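Local coordinates for ribonuclease VapC (Haemophilus influenzae, PDB 6NKL), which probably acts as the toxic, magnesium-dependent RNA-cleaving component of a VapBC toxin-antitoxin system, at residues B[3-9]-B[112-118]. Numbering follows the deposited sequence.
Sequences YMLDTNI and VLITHNV
Ile114 lays its side chain beside that of Leu5, the two pointing the same way, with Leu5 CD2 3.8 Å from Ile114 CB. Ile114 CD1 reaches Tyr3 CD1 and Ile114 CG2 lies near Ile9 CG1, linking strand 2-5 to the first turn of helix 7-15. Tyr3 also runs alongside Val112, Tyr3 CD1 to Val112 CB 3.9 Å, while Trp132 meets its ring and touches Ile114. On the other face of the sheet Met4 slants across Leu113. With its CG anti to the backbone N (chi1 -176°), Leu113 carries CD1 over to the neighbouring strand, 3.8 Å from Met4 CG and close to Met4 O; helix 97-109 packs on both residues. Strand 2-5 lies between 33-37 and 112-115 in the parallel sheet of the PIN domain. Met4 N donates to Val112 O, Ile114 N to Met4 O (2.8 Å) and Asp6 N to Ile114 O, donors alternating between the strands as parallel pairing requires. At the C-terminal ends of these strands lies Asp6, a predicted magnesium ligand, as in other PIN nucleases. Its chi1 of 89° sets the carboxylate between its own N and carbonyl carbon, where the two oxygens divide their work: OD1 accepts from Ile9 N at 2.8 Å, the capping bond of Asp6 as N-cap of helix 7-15, and OD2 accepts from Thr115 OG1 at 2.9 Å, the hydroxyl lying 51° out of the carboxylate plane. Two bonds, one to each oxygen, should restrain the rotation of this buried acid. Farther along, Ile9 CD1 rests 3.9 Å from His116 CB, while His116 ND1 is hydrogen-bonded to Thr133 OG1 and its ring meets that of Tyr12. The side chain of Val118 lies about 4 Å from that of Asp99, a second predicted magnesium ligand.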
ATOM      1  N   TYR B   3      -8.301  13.290 -11.127  1.00 23.06           N
ATOM      2  CA  TYR B   3      -8.982  13.381  -9.846  1.00 25.09           C
ATOM      3  C   TYR B   3      -9.117  11.979  -9.238  1.00 27.33           C
ATOM      4  O   TYR B   3      -9.823  11.115  -9.786  1.00 28.72           O
ATOM      5  CB  TYR B   3     -10.363  14.008 -10.056  1.00 29.28           C
ATOM      6  CG  TYR B   3     -10.353  15.496 -10.424  1.00 32.17           C
ATOM      7  CD1 TYR B   3     -10.150  16.461  -9.448  1.00 27.26           C
ATOM      8  CD2 TYR B   3     -10.577  15.930 -11.731  1.00 32.21           C
ATOM      9  CE1 TYR B   3     -10.141  17.809  -9.762  1.00 36.05           C
ATOM     10  CE2 TYR B   3     -10.573  17.301 -12.048  1.00 31.84           C
ATOM     11  CZ  TYR B   3     -10.365  18.223 -11.051  1.00 27.77           C
ATOM     12  OH  TYR B   3     -10.333  19.575 -11.308  1.00 37.66           O
ATOM     13  N   MET B   4      -8.490  11.769  -8.082  1.00 28.93           N
ATOM     14  CA  MET B   4      -8.495  10.474  -7.393  1.00 27.41           C
ATOM     15  C   MET B   4      -9.445  10.561  -6.200  1.00 25.79           C
ATOM     16  O   MET B   4      -9.194  11.298  -5.247  1.00 29.14           O
ATOM     17  CB  MET B   4      -7.085  10.083  -6.943  1.00 25.64           C
ATOM     18  CG  MET B   4      -6.998   8.778  -6.108  1.00 28.78           C
ATOM     19  SD  MET B   4      -5.308   8.239  -5.761  1.00 31.02           S
ATOM     20  CE  MET B   4      -4.829   7.568  -7.371  1.00 32.90           C
ATOM     21  N   LEU B   5     -10.525   9.805  -6.252  1.00 25.81           N
ATOM     22  CA  LEU B   5     -11.492   9.784  -5.169  1.00 28.71           C
ATOM     23  C   LEU B   5     -10.988   8.846  -4.085  1.00 29.59           C
ATOM     24  O   LEU B   5     -10.752   7.656  -4.347  1.00 29.03           O
ATOM     25  CB  LEU B   5     -12.857   9.315  -5.651  1.00 24.31           C
ATOM     26  CG  LEU B   5     -13.432   9.885  -6.936  1.00 33.00           C
ATOM     27  CD1 LEU B   5     -14.863   9.395  -6.997  1.00 31.28           C
ATOM     28  CD2 LEU B   5     -13.355  11.362  -6.937  1.00 34.05           C
ATOM     29  N   ASP B   6     -10.855   9.367  -2.878  1.00 24.01           N
ATOM     30  CA  ASP B   6     -10.378   8.559  -1.774  1.00 32.20           C
ATOM     31  C   ASP B   6     -11.536   7.713  -1.224  1.00 33.13           C
ATOM     32  O   ASP B   6     -12.685   7.815  -1.652  1.00 25.76           O
ATOM     33  CB  ASP B   6      -9.726   9.454  -0.725  1.00 27.17           C
ATOM     34  CG  ASP B   6     -10.698   9.975   0.331  1.00 43.19           C
ATOM     35  OD1 ASP B   6     -11.925  10.066   0.059  1.00 31.18           O
ATOM     36  OD2 ASP B   6     -10.200  10.320   1.452  1.00 38.75           O
ATOM     37  N   THR B   7     -11.233   6.881  -0.240  1.00 29.74           N
ATOM     38  CA  THR B   7     -12.235   5.960   0.296  1.00 28.98           C
ATOM     39  C   THR B   7     -13.360   6.698   1.015  1.00 30.01           C
ATOM     40  O   THR B   7     -14.515   6.277   0.947  1.00 30.39           O
ATOM     41  CB  THR B   7     -11.548   4.985   1.246  1.00 31.62           C
ATOM     42  OG1 THR B   7     -10.423   4.393   0.582  1.00 29.52           O
ATOM     43  CG2 THR B   7     -12.517   3.913   1.724  1.00 31.99           C
ATOM     44  N   ASN B   8     -13.044   7.789   1.724  1.00 29.65           N
ATOM     45  CA  ASN B   8     -14.068   8.502   2.497  1.00 31.46           C
ATOM     46  C   ASN B   8     -15.113   9.152   1.602  1.00 32.06           C
ATOM     47  O   ASN B   8     -16.297   9.146   1.939  1.00 35.83           O
ATOM     48  CB  ASN B   8     -13.446   9.583   3.389  1.00 34.98           C
ATOM     49  CG  ASN B   8     -12.654   9.009   4.547  1.00 35.70           C
ATOM     50  OD1 ASN B   8     -11.679   9.596   4.984  1.00 51.29           O
ATOM     51  ND2 ASN B   8     -13.063   7.857   5.038  1.00 40.97           N
ATOM     52  N   ILE B   9     -14.702   9.732   0.470  1.00 32.61           N
ATOM     53  CA  ILE B   9     -15.675  10.390  -0.396  1.00 31.96           C
ATOM     54  C   ILE B   9     -16.568   9.361  -1.065  1.00 31.55           C
ATOM     55  O   ILE B   9     -17.747   9.627  -1.321  1.00 32.44           O
ATOM     56  CB  ILE B   9     -14.975  11.290  -1.434  1.00 33.54           C
ATOM     57  CG1 ILE B   9     -15.974  12.212  -2.116  1.00 37.20           C
ATOM     58  CG2 ILE B   9     -14.376  10.499  -2.549  1.00 34.06           C
ATOM     59  CD1 ILE B   9     -16.555  13.196  -1.213  1.00 43.90           C
ATOM     60  N   VAL B 112      -5.056  15.244  -8.180  1.00 26.66           N
ATOM     61  CA  VAL B 112      -5.752  15.964  -7.121  1.00 25.15           C
ATOM     62  C   VAL B 112      -6.557  14.930  -6.343  1.00 28.15           C
ATOM     63  O   VAL B 112      -7.361  14.206  -6.927  1.00 31.25           O
ATOM     64  CB  VAL B 112      -6.664  17.052  -7.708  1.00 29.70           C
ATOM     65  CG1 VAL B 112      -7.530  17.689  -6.634  1.00 30.97           C
ATOM     66  CG2 VAL B 112      -5.809  18.126  -8.429  1.00 39.86           C
ATOM     67  N   LEU B 113      -6.329  14.823  -5.045  1.00 29.02           N
ATOM     68  CA  LEU B 113      -7.050  13.833  -4.249  1.00 30.59           C
ATOM     69  C   LEU B 113      -8.345  14.452  -3.733  1.00 29.31           C
ATOM     70  O   LEU B 113      -8.326  15.531  -3.132  1.00 26.26           O
ATOM     71  CB  LEU B 113      -6.192  13.325  -3.090  1.00 31.14           C
ATOM     72  CG  LEU B 113      -6.788  12.205  -2.229  1.00 31.84           C
ATOM     73  CD1 LEU B 113      -6.845  10.893  -3.014  1.00 33.98           C
ATOM     74  CD2 LEU B 113      -6.008  12.003  -0.946  1.00 34.59           C
ATOM     75  N   ILE B 114      -9.460  13.763  -3.984  1.00 26.52           N
ATOM     76  CA  ILE B 114     -10.793  14.183  -3.564  1.00 24.28           C
ATOM     77  C   ILE B 114     -11.188  13.411  -2.315  1.00 31.47           C
ATOM     78  O   ILE B 114     -11.208  12.176  -2.323  1.00 26.63           O
ATOM     79  CB  ILE B 114     -11.840  13.942  -4.658  1.00 24.54           C
ATOM     80  CG1 ILE B 114     -11.468  14.617  -5.974  1.00 29.81           C
ATOM     81  CG2 ILE B 114     -13.175  14.494  -4.192  1.00 33.19           C
ATOM     82  CD1 ILE B 114     -11.044  16.046  -5.829  1.00 30.47           C
ATOM     83  N   THR B 115     -11.566  14.130  -1.263  1.00 24.86           N
ATOM     84  CA  THR B 115     -11.753  13.511   0.033  1.00 33.13           C
ATOM     85  C   THR B 115     -13.022  14.067   0.689  1.00 38.76           C
ATOM     86  O   THR B 115     -13.732  14.908   0.128  1.00 37.05           O
ATOM     87  CB  THR B 115     -10.503  13.733   0.889  1.00 34.25           C
ATOM     88  OG1 THR B 115     -10.643  13.053   2.133  1.00 40.01           O
ATOM     89  CG2 THR B 115     -10.343  15.168   1.146  1.00 39.77           C
ATOM     90  N   HIS B 116     -13.340  13.526   1.860  1.00 39.64           N
ATOM     91  CA  HIS B 116     -14.389  14.047   2.730  1.00 42.45           C
ATOM     92  C   HIS B 116     -13.865  13.930   4.145  1.00 41.04           C
ATOM     93  O   HIS B 116     -13.566  12.819   4.602  1.00 42.39           O
ATOM     94  CB  HIS B 116     -15.698  13.268   2.604  1.00 39.37           C
ATOM     95  CG  HIS B 116     -16.703  13.596   3.673  1.00 48.31           C
ATOM     96  ND1 HIS B 116     -17.364  14.808   3.727  1.00 55.04           N
ATOM     97  CD2 HIS B 116     -17.148  12.881   4.732  1.00 45.67           C
ATOM     98  CE1 HIS B 116     -18.181  14.817   4.765  1.00 56.28           C
ATOM     99  NE2 HIS B 116     -18.077  13.656   5.386  1.00 56.44           N
ATOM    100  N   ASN B 117     -13.704  15.062   4.807  1.00 46.66           N
ATOM    101  CA  ASN B 117     -13.452  15.083   6.240  1.00 46.23           C
ATOM    102  C   ASN B 117     -12.173  14.321   6.614  1.00 54.20           C
ATOM    103  O   ASN B 117     -12.152  13.489   7.525  1.00 60.78           O
ATOM    104  CB  ASN B 117     -14.674  14.526   6.970  1.00 54.32           C
ATOM    105  CG  ASN B 117     -14.777  15.013   8.395  1.00 68.86           C
ATOM    106  OD1 ASN B 117     -14.062  15.936   8.810  1.00 69.68           O
ATOM    107  ND2 ASN B 117     -15.678  14.396   9.159  1.00 77.63           N
ATOM    108  N   VAL B 118     -11.088  14.620   5.905  1.00 43.32           N
ATOM    109  CA  VAL B 118      -9.759  14.162   6.296  1.00 43.11           C
ATOM    110  C   VAL B 118      -8.847  15.381   6.315  1.00 35.94           C
ATOM    111  O   VAL B 118      -8.007  15.562   5.431  1.00 35.48           O
ATOM    112  CB  VAL B 118      -9.227  13.072   5.345  1.00 41.15           C
ATOM    113  CG1 VAL B 118      -7.847  12.683   5.710  1.00 37.66           C
ATOM    114  CG2 VAL B 118     -10.131  11.837   5.389  1.00 43.48           C
TER